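Local coordinates for MsStt7d protein (Micromonas, PDB 4IX3) that probably transfers phosphate from ATP to protein substrates through this catalytic domain, as an algal homolog of the state transition kinase Stt7, at residues Q45-K50 / R83-I88; M67-H72 / E200-Y205; L275-A280 / N286-E291. All coordinates share one frame; numbering follows the deposited sequence.

Interaction 1 of 3, residues Q45-K50 / R83-I88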
loop_
_atom_site.group_PDB
_atom_site.type_symbol
_atom_site.label_atom_id
_atom_site.label_comp_id
_atom_site.label_asym_id
_atom_site.label_seq_id
_atom_site.Cartn_x
_atom_site.Cartn_y
_atom_site.Cartn_z
ATOM N N GLN B 45 -8.947 -4.913 27.261
ATOM C CA GLN B 45 -9.416 -3.821 26.400
ATOM C C GLN B 45 -9.115 -4.164 24.948
ATOM O O GLN B 45 -7.966 -4.375 24.584
ATOM C CB GLN B 45 -8.774 -2.498 26.786
ATOM C CG GLN B 45 -9.065 -2.071 28.199
ATOM C CD GLN B 45 -8.412 -0.750 28.517
ATOM O OE1 GLN B 45 -8.377 0.166 27.680
ATOM N NE2 GLN B 45 -7.798 -0.665 29.694
ATOM N N ASP B 46 -10.141 -4.297 24.109
ATOM C CA ASP B 46 -9.911 -4.530 22.679
ATOM C C ASP B 46 -9.413 -3.270 21.994
ATOM O O ASP B 46 -10.017 -2.202 22.093
ATOM C CB ASP B 46 -11.221 -4.995 22.063
ATOM C CG ASP B 46 -11.637 -6.338 22.590
ATOM O OD1 ASP B 46 -10.760 -7.162 22.909
ATOM O OD2 ASP B 46 -12.840 -6.608 22.719
ATOM N N VAL B 47 -8.269 -3.406 21.324
ATOM C CA VAL B 47 -7.663 -2.265 20.684
ATOM C C VAL B 47 -7.318 -2.607 19.230
ATOM O O VAL B 47 -7.349 -3.786 18.841
ATOM C CB VAL B 47 -6.383 -1.769 21.427
ATOM C CG1 VAL B 47 -6.815 -1.270 22.810
ATOM C CG2 VAL B 47 -5.310 -2.836 21.527
ATOM N N VAL B 48 -6.964 -1.572 18.476
ATOM C CA VAL B 48 -6.430 -1.731 17.120
ATOM C C VAL B 48 -5.073 -1.030 17.137
ATOM O O VAL B 48 -4.900 -0.013 17.788
ATOM C CB VAL B 48 -7.416 -1.121 16.111
ATOM C CG1 VAL B 48 -6.774 -0.927 14.761
ATOM C CG2 VAL B 48 -8.622 -2.027 15.970
ATOM N N LEU B 49 -4.109 -1.605 16.427
ATOM C CA LEU B 49 -2.698 -1.221 16.495
ATOM C C LEU B 49 -2.196 -1.051 15.064
ATOM O O LEU B 49 -2.497 -1.885 14.217
ATOM C CB LEU B 49 -1.888 -2.371 17.127
ATOM C CG LEU B 49 -2.159 -2.563 18.630
ATOM C CD1 LEU B 49 -1.860 -3.998 19.025
ATOM C CD2 LEU B 49 -1.375 -1.510 19.392
ATOM N N LYS B 50 -1.441 -0.005 14.811
ATOM C CA LYS B 50 -0.899 0.204 13.453
ATOM C C LYS B 50 0.583 0.474 13.523
ATOM O O LYS B 50 1.020 1.297 14.344
ATOM C CB LYS B 50 -1.559 1.429 12.775
ATOM C CG LYS B 50 -1.128 1.606 11.307
ATOM C CD LYS B 50 -1.943 2.706 10.611
ATOM C CE LYS B 50 -1.518 2.817 9.174
ATOM N NZ LYS B 50 -2.307 3.913 8.478
ATOM N N ARG B 83 -11.442 6.275 19.041
ATOM C CA ARG B 83 -10.719 6.936 20.128
ATOM C C ARG B 83 -9.222 6.591 20.083
ATOM O O ARG B 83 -8.849 5.424 20.044
ATOM C CB ARG B 83 -11.314 6.469 21.457
ATOM C CG ARG B 83 -10.564 6.998 22.693
ATOM C CD ARG B 83 -11.362 6.774 23.996
ATOM N NE ARG B 83 -11.805 5.383 24.183
ATOM C CZ ARG B 83 -11.145 4.453 24.880
ATOM N NH1 ARG B 83 -9.994 4.762 25.480
ATOM N NH2 ARG B 83 -11.698 3.241 25.021
ATOM N N PHE B 84 -8.415 7.643 20.100
ATOM C CA PHE B 84 -6.965 7.512 19.961
ATOM C C PHE B 84 -6.358 7.320 21.343
ATOM O O PHE B 84 -6.492 8.180 22.234
ATOM C CB PHE B 84 -6.400 8.757 19.296
ATOM C CG PHE B 84 -4.903 8.748 19.109
ATOM C CD1 PHE B 84 -4.277 7.680 18.450
ATOM C CD2 PHE B 84 -4.131 9.816 19.558
ATOM C CE1 PHE B 84 -2.880 7.691 18.269
ATOM C CE2 PHE B 84 -2.763 9.855 19.293
ATOM C CZ PHE B 84 -2.144 8.780 18.680
ATOM N N MET B 85 -5.567 6.267 21.508
ATOM C CA MET B 85 -4.995 5.934 22.824
ATOM C C MET B 85 -3.505 6.214 22.887
ATOM O O MET B 85 -2.932 6.100 23.975
ATOM C CB MET B 85 -5.266 4.457 23.125
ATOM C CG MET B 85 -6.767 4.172 23.236
ATOM S SD MET B 85 -7.196 2.428 23.491
ATOM C CE MET B 85 -6.783 2.154 25.218
ATOM N N GLY B 86 -2.897 6.756 21.836
ATOM C CA GLY B 86 -1.497 7.176 21.872
ATOM C C GLY B 86 -0.574 6.304 21.056
ATOM O O GLY B 86 -1.000 5.643 20.107
ATOM N N CYS B 87 0.705 6.384 21.377
ATOM C CA CYS B 87 1.722 5.666 20.635
ATOM C C CYS B 87 2.503 4.734 21.540
ATOM O O CYS B 87 2.457 4.890 22.758
ATOM C CB CYS B 87 2.653 6.637 19.910
ATOM S SG CYS B 87 3.793 7.502 21.002
ATOM N N ILE B 88 3.259 3.819 20.932
ATOM C CA ILE B 88 4.237 2.986 21.655
ATOM C C ILE B 88 5.382 2.753 20.703
ATOM O O ILE B 88 5.168 2.155 19.650
ATOM C CB ILE B 88 3.650 1.595 22.083
ATOM C CG1 ILE B 88 2.203 1.721 22.549
ATOM C CG2 ILE B 88 4.583 0.979 23.153
ATOM C CD1 ILE B 88 1.157 1.444 21.471
HETATM O O HOH W 1 -10.418 0.843 26.138
#
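In the antiparallel sheet of the kinase N-lobe, Gln45 and Val47 of strand 45-52 meet Met85 of strand 84-90 across the intervening strand 106-112. The axes of the two segments pass 9.1 Å apart at 50°, too far for backbone pairing, so side chains span the gap. Met85 is long and flexible enough to do this: extended to SD, it then bends (chi3 75°) and lays CE 3.5 Å from Gln45 OE1. Its SD lies 3.8 Å from Val47 CG1, the two side chains crossing at about a right angle; the compact, branched valine suits this buried place, packed also against Phe41 and Met110. Farther along, Leu49 CD2 and Ile88 CD1 approach to 4.4 Å, a looser apolar contact shared with Ile21. Met85 and Gly86 form a classic beta bulge opposite Met110, and glycine suits the positive phi (109°) of its second position. On the other face of strand 45-52, Lys50, known to bind ADP and predicted to bind ATP, forms a salt bridge with Glu66, the usual kinase lysine-glutamate pair. At the outer end a water donates to Gln45 OE1 at 2.6 Å and accepts from Arg83 NH2 at 2.9 Å, in plane at the guanidinium edge.

Interaction 2 of 3, residues M67-H72 / E200-Y205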
loop_
_atom_site.group_PDB
_atom_site.type_symbol
_atom_site.label_atom_id
_atom_site.label_comp_id
_atom_site.label_asym_id
_atom_site.label_seq_id
_atom_site.Cartn_x
_atom_site.Cartn_y
_atom_site.Cartn_z
ATOM N N MET B 67 -0.140 10.159 13.203
ATOM C CA MET B 67 -0.087 10.336 14.650
ATOM C C MET B 67 -0.414 11.771 15.035
ATOM O O MET B 67 -1.277 11.957 15.927
ATOM C CB MET B 67 1.316 9.951 15.127
ATOM C CG MET B 67 1.440 10.130 16.635
ATOM S SD MET B 67 3.011 9.441 17.300
ATOM C CE MET B 67 4.182 10.587 16.601
ATOM N N ASP B 68 0.254 12.736 14.410
ATOM C CA ASP B 68 0.039 14.143 14.731
ATOM C C ASP B 68 -1.460 14.505 14.525
ATOM O O ASP B 68 -2.082 15.226 15.358
ATOM C CB ASP B 68 0.865 15.062 13.823
ATOM C CG ASP B 68 2.372 14.960 14.052
ATOM O OD1 ASP B 68 2.790 14.516 15.136
ATOM O OD2 ASP B 68 3.138 15.412 13.145
ATOM N N VAL B 69 -2.029 14.107 13.386
ATOM C CA VAL B 69 -3.439 14.457 13.090
ATOM C C VAL B 69 -4.324 13.759 14.121
ATOM O O VAL B 69 -5.321 14.359 14.572
ATOM C CB VAL B 69 -3.823 14.099 11.627
ATOM C CG1 VAL B 69 -5.327 14.280 11.404
ATOM C CG2 VAL B 69 -2.994 14.912 10.642
ATOM N N ASN B 70 -4.029 12.525 14.537
ATOM C CA ASN B 70 -4.819 11.878 15.596
ATOM C C ASN B 70 -4.736 12.620 16.915
ATOM O O ASN B 70 -5.751 12.755 17.577
ATOM C CB ASN B 70 -4.401 10.430 15.809
ATOM C CG ASN B 70 -5.197 9.474 14.938
ATOM O OD1 ASN B 70 -6.288 9.058 15.323
ATOM N ND2 ASN B 70 -4.658 9.123 13.769
ATOM N N TYR B 71 -3.585 13.176 17.257
ATOM C CA TYR B 71 -3.531 13.982 18.483
ATOM C C TYR B 71 -4.390 15.222 18.308
ATOM O O TYR B 71 -5.084 15.644 19.239
ATOM C CB TYR B 71 -2.086 14.376 18.825
ATOM C CG TYR B 71 -1.328 13.287 19.550
ATOM C CD1 TYR B 71 -1.583 13.024 20.894
ATOM C CD2 TYR B 71 -0.294 12.589 18.939
ATOM C CE1 TYR B 71 -0.879 12.062 21.630
ATOM C CE2 TYR B 71 0.447 11.653 19.666
ATOM C CZ TYR B 71 0.137 11.357 20.979
ATOM O OH TYR B 71 0.855 10.404 21.666
ATOM N N HIS B 72 -4.334 15.858 17.139
ATOM C CA HIS B 72 -5.167 17.046 16.888
ATOM C C HIS B 72 -6.648 16.729 17.030
ATOM O O HIS B 72 -7.400 17.529 17.619
ATOM C CB HIS B 72 -4.860 17.617 15.501
ATOM C CG HIS B 72 -5.507 18.936 15.223
ATOM N ND1 HIS B 72 -5.073 20.096 15.773
ATOM C CD2 HIS B 72 -6.584 19.245 14.402
ATOM C CE1 HIS B 72 -5.855 21.097 15.325
ATOM N NE2 HIS B 72 -6.762 20.575 14.462
ATOM N N GLU B 200 1.122 24.236 12.223
ATOM C CA GLU B 200 1.636 24.032 10.866
ATOM C C GLU B 200 0.710 23.095 10.135
ATOM O O GLU B 200 0.148 22.159 10.729
ATOM C CB GLU B 200 3.035 23.417 10.886
ATOM C CG GLU B 200 4.059 24.281 11.616
ATOM C CD GLU B 200 5.479 23.865 11.322
ATOM O OE1 GLU B 200 5.670 22.813 10.668
ATOM O OE2 GLU B 200 6.400 24.597 11.749
ATOM N N THR B 201 0.562 23.329 8.834
ATOM C CA THR B 201 -0.201 22.367 8.024
ATOM C C THR B 201 0.521 21.013 7.972
ATOM O O THR B 201 1.761 20.941 8.108
ATOM C CB THR B 201 -0.493 22.865 6.588
ATOM O OG1 THR B 201 0.736 22.911 5.857
ATOM C CG2 THR B 201 -1.162 24.253 6.601
ATOM N N LEU B 202 -0.234 19.933 7.786
ATOM C CA LEU B 202 0.298 18.558 7.791
ATOM C C LEU B 202 -0.284 17.817 6.597
ATOM O O LEU B 202 -1.482 17.921 6.345
ATOM C CB LEU B 202 -0.055 17.803 9.086
ATOM C CG LEU B 202 0.375 18.466 10.399
ATOM C CD1 LEU B 202 -0.304 17.717 11.532
ATOM C CD2 LEU B 202 1.881 18.503 10.588
ATOM N N ASN B 203 0.558 17.154 5.811
ATOM C CA ASN B 203 0.109 16.300 4.715
ATOM C C ASN B 203 -0.772 17.037 3.676
ATOM O O ASN B 203 -1.747 16.476 3.133
ATOM C CB ASN B 203 -0.558 15.047 5.294
ATOM C CG ASN B 203 -0.605 13.885 4.317
ATOM O OD1 ASN B 203 0.314 13.697 3.532
ATOM N ND2 ASN B 203 -1.666 13.082 4.380
ATOM N N TYR B 204 -0.421 18.296 3.434
ATOM C CA TYR B 204 -1.245 19.221 2.664
ATOM C C TYR B 204 -0.355 19.897 1.629
ATOM O O TYR B 204 0.577 20.596 1.987
ATOM C CB TYR B 204 -1.782 20.251 3.642
ATOM C CG TYR B 204 -2.826 21.209 3.104
ATOM C CD1 TYR B 204 -3.877 20.746 2.312
ATOM C CD2 TYR B 204 -2.766 22.556 3.393
ATOM C CE1 TYR B 204 -4.877 21.610 1.878
ATOM C CE2 TYR B 204 -3.747 23.449 2.954
ATOM C CZ TYR B 204 -4.825 22.963 2.225
ATOM O OH TYR B 204 -5.862 23.809 1.818
ATOM N N TYR B 205 -0.601 19.634 0.351
ATOM C CA TYR B 205 0.339 19.998 -0.721
ATOM C C TYR B 205 -0.459 20.141 -2.014
ATOM O O TYR B 205 -1.546 19.549 -2.093
ATOM C CB TYR B 205 1.450 18.931 -0.843
ATOM C CG TYR B 205 0.922 17.502 -0.824
ATOM C CD1 TYR B 205 0.391 16.924 -1.978
ATOM C CD2 TYR B 205 0.880 16.757 0.363
ATOM C CE1 TYR B 205 -0.100 15.629 -1.960
ATOM C CE2 TYR B 205 0.357 15.472 0.395
ATOM C CZ TYR B 205 -0.132 14.910 -0.774
ATOM O OH TYR B 205 -0.669 13.631 -0.793
#
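Leu202 turns CG beside its own backbone N and opposite the carbonyl carbon (chi1 -56°), and the chain beyond CG carries CD1 out to the helix bearing Asp68 and Val69. Val69 is set to receive it: with chi1 at 172°, CG1 takes the place opposite the backbone N, and CG2 is the branch that meets the leucine. CD1 of Leu202 thus serves both helical residues, resting 3.7 Å from Asp68 CB and 4.0 Å from Val69 CG2. The valine and leucine side chains run antiparallel as they pass.

Asp68 contributes mainly its methylene, the apolar part of an otherwise acidic residue at the partly exposed margin. A leucine fits the loop position because one methyl can lie against two successive helical residues at once, and a valine suits the buried side by being short and branched close to the backbone.

The helix, 59-76, is the C-helix of the kinase N-lobe, and 200-205 belongs to the activation segment, downstream of the magnesium ligand Asp188. The contact therefore ties the regulatory helix to that segment, with the side chain of Val69 about 12 Å from a bound magnesium ion. Leu202 also pairs its backbone with Leu194 and packs on the side chains of Leu194 and Cys65, while Val69 rests on Val164; His72 NE2 is hydrogen-bonded to Cys162 O.

Just beyond the leucine the chain turns sharply at Asn203, whose positive phi (57°) is one that asparagine tolerates well. Its ND2 is hydrogen-bonded to Ala192 O, and its OD1 lies in plane at the edge of the Tyr205 ring, 3.6 Å from CE2.

Interaction 3 of 3, residues L275-A280 / N286-E291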
loop_
_atom_site.group_PDB
_atom_site.type_symbol
_atom_site.label_atom_id
_atom_site.label_comp_id
_atom_site.label_asym_id
_atom_site.label_seq_id
_atom_site.Cartn_x
_atom_site.Cartn_y
_atom_site.Cartn_z
ATOM N N LEU B 275 -21.809 6.174 -11.186
ATOM C CA LEU B 275 -20.995 7.391 -11.311
ATOM C C LEU B 275 -20.588 7.659 -12.762
ATOM O O LEU B 275 -20.449 8.821 -13.152
ATOM C CB LEU B 275 -19.755 7.334 -10.408
ATOM C CG LEU B 275 -20.111 7.487 -8.922
ATOM C CD1 LEU B 275 -18.853 7.253 -8.099
ATOM C CD2 LEU B 275 -20.719 8.846 -8.598
ATOM N N ALA B 276 -20.393 6.613 -13.564
ATOM C CA ALA B 276 -20.069 6.787 -14.977
ATOM C C ALA B 276 -21.249 7.438 -15.682
ATOM O O ALA B 276 -21.069 8.327 -16.524
ATOM C CB ALA B 276 -19.770 5.433 -15.578
ATOM N N ASP B 277 -22.461 6.976 -15.365
ATOM C CA ASP B 277 -23.658 7.551 -15.996
ATOM C C ASP B 277 -23.858 8.987 -15.517
ATOM O O ASP B 277 -24.232 9.849 -16.299
ATOM C CB ASP B 277 -24.896 6.719 -15.651
ATOM C CG ASP B 277 -25.087 5.532 -16.591
ATOM O OD1 ASP B 277 -24.580 5.564 -17.736
ATOM O OD2 ASP B 277 -25.745 4.556 -16.175
ATOM N N TYR B 278 -23.565 9.236 -14.237
ATOM C CA TYR B 278 -23.688 10.566 -13.636
ATOM C C TYR B 278 -22.765 11.579 -14.322
ATOM O O TYR B 278 -23.180 12.664 -14.773
ATOM C CB TYR B 278 -23.408 10.462 -12.126
ATOM C CG TYR B 278 -23.536 11.772 -11.368
ATOM C CD1 TYR B 278 -24.734 12.493 -11.331
ATOM C CD2 TYR B 278 -22.476 12.233 -10.592
ATOM C CE1 TYR B 278 -24.830 13.666 -10.585
ATOM C CE2 TYR B 278 -22.556 13.396 -9.850
ATOM C CZ TYR B 278 -23.746 14.089 -9.827
ATOM O OH TYR B 278 -23.872 15.269 -9.102
ATOM N N LYS B 279 -21.522 11.155 -14.545
ATOM C CA LYS B 279 -20.574 11.974 -15.274
ATOM C C LYS B 279 -21.066 12.213 -16.705
ATOM O O LYS B 279 -21.004 13.336 -17.219
ATOM C CB LYS B 279 -19.232 11.230 -15.305
ATOM C CG LYS B 279 -18.189 11.878 -16.206
ATOM C CD LYS B 279 -16.839 11.201 -15.993
ATOM C CE LYS B 279 -15.900 11.504 -17.153
ATOM N NZ LYS B 279 -15.802 12.971 -17.347
ATOM N N ALA B 280 -21.533 11.143 -17.346
ATOM C CA ALA B 280 -21.957 11.216 -18.750
ATOM C C ALA B 280 -23.121 12.208 -18.949
ATOM O O ALA B 280 -23.231 12.798 -20.016
ATOM C CB ALA B 280 -22.310 9.820 -19.254
ATOM N N ASN B 286 -30.891 15.294 -11.958
ATOM C CA ASN B 286 -32.176 15.275 -12.663
ATOM C C ASN B 286 -32.064 14.749 -14.073
ATOM O O ASN B 286 -32.931 13.995 -14.528
ATOM C CB ASN B 286 -32.824 16.650 -12.611
ATOM C CG ASN B 286 -33.302 16.988 -11.207
ATOM O OD1 ASN B 286 -33.489 16.100 -10.363
ATOM N ND2 ASN B 286 -33.501 18.266 -10.947
ATOM N N ALA B 287 -30.900 14.981 -14.674
ATOM C CA ALA B 287 -30.617 14.390 -15.982
ATOM C C ALA B 287 -30.389 12.884 -15.869
ATOM O O ALA B 287 -30.862 12.112 -16.705
ATOM C CB ALA B 287 -29.467 15.089 -16.654
ATOM N N PHE B 288 -29.765 12.453 -14.776
ATOM C CA PHE B 288 -29.666 11.027 -14.540
ATOM C C PHE B 288 -31.047 10.383 -14.417
ATOM O O PHE B 288 -31.317 9.347 -15.052
ATOM C CB PHE B 288 -28.824 10.707 -13.297
ATOM C CG PHE B 288 -28.853 9.246 -12.954
ATOM C CD1 PHE B 288 -27.907 8.372 -13.495
ATOM C CD2 PHE B 288 -29.839 8.726 -12.115
ATOM C CE1 PHE B 288 -27.962 7.021 -13.226
ATOM C CE2 PHE B 288 -29.895 7.362 -11.868
ATOM C CZ PHE B 288 -28.972 6.509 -12.446
ATOM N N ARG B 289 -31.900 10.992 -13.587
ATOM C CA ARG B 289 -33.254 10.477 -13.371
ATOM C C ARG B 289 -34.052 10.427 -14.673
ATOM O O ARG B 289 -34.684 9.408 -14.956
ATOM C CB ARG B 289 -33.992 11.282 -12.286
ATOM C CG ARG B 289 -33.272 11.218 -10.951
ATOM C CD ARG B 289 -33.659 12.444 -10.151
ATOM N NE ARG B 289 -34.992 12.283 -9.581
ATOM C CZ ARG B 289 -35.598 13.202 -8.836
ATOM N NH1 ARG B 289 -35.041 14.397 -8.626
ATOM N NH2 ARG B 289 -36.748 12.902 -8.265
ATOM N N GLY B 290 -33.968 11.485 -15.483
ATOM C CA GLY B 290 -34.747 11.636 -16.722
ATOM C C GLY B 290 -34.205 10.771 -17.843
ATOM O O GLY B 290 -34.987 10.153 -18.562
ATOM N N GLU B 291 -32.880 10.676 -17.955
ATOM C CA GLU B 291 -32.231 10.002 -19.080
ATOM C C GLU B 291 -31.826 8.543 -18.865
ATOM O O GLU B 291 -31.690 7.782 -19.819
ATOM C CB GLU B 291 -30.997 10.780 -19.525
ATOM C CG GLU B 291 -31.270 12.205 -19.991
ATOM C CD GLU B 291 -30.022 12.847 -20.573
ATOM O OE1 GLU B 291 -29.136 12.120 -21.085
ATOM O OE2 GLU B 291 -29.907 14.086 -20.488
#
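Phe288 presents an edge of its ring, not a face, to Asp277, between two successive helices of the kinase C-lobe, 268-280 and 285-291, joined by a short loop. The phenylalanine has CG opposite its backbone N (chi1 173°), which sends the ring out toward the neighbouring helix. There Asp277 CB lies near the ring plane, 3.9 Å from Phe288 CE1 and 4.1 Å from CD1. Aspartate suits the place because its methylene meets the ring while its carboxylate turns to polar partners: OD2 is hydrogen-bonded to Tyr296 OH. Tyr278 meets the same ring through its backbone, N being 4.5 Å from Phe288 CD1 in an oblique approach. Its own side chain runs on past the contact, its hydroxyl hydrogen-bonding to Met319 O and Gln316 OE1. A flat, bulky phenylalanine fills this buried seam, and its ring also meets that of Phe274 and packs edge to face with Tyr296. On the outer side of helix 285-291, Arg289 NH1 donates to Asn286 OD1 at 2.9 Å; the bond is bent, with an N-H...O angle of 133°, and the oxygen lies 26° out of the guanidinium plane.

In the fold
Interactions 1 and 2 share a neighbourhood: strand 45-52, helix 59-76 and strand 84-90 follow one another in the chain, and the two contacts touch where Phe84 packs on Tyr71 and Asn70 and where Cys87 meets Met67 SD. Interaction 1 is buried within the N-lobe sheet, apart from the water-bridged Gln45 and Arg83; interaction 2 is only partly buried and joins that lobe's helix to the activation segment through a single leucine. Interaction 3 stands apart, its centre 43 Å from that of interaction 1 and on the opposite side of the chain's centre, and binds two successive C-lobe helices. Thioether and aliphatic groups make the first contact, aliphatic groups the second, an aromatic edge the third.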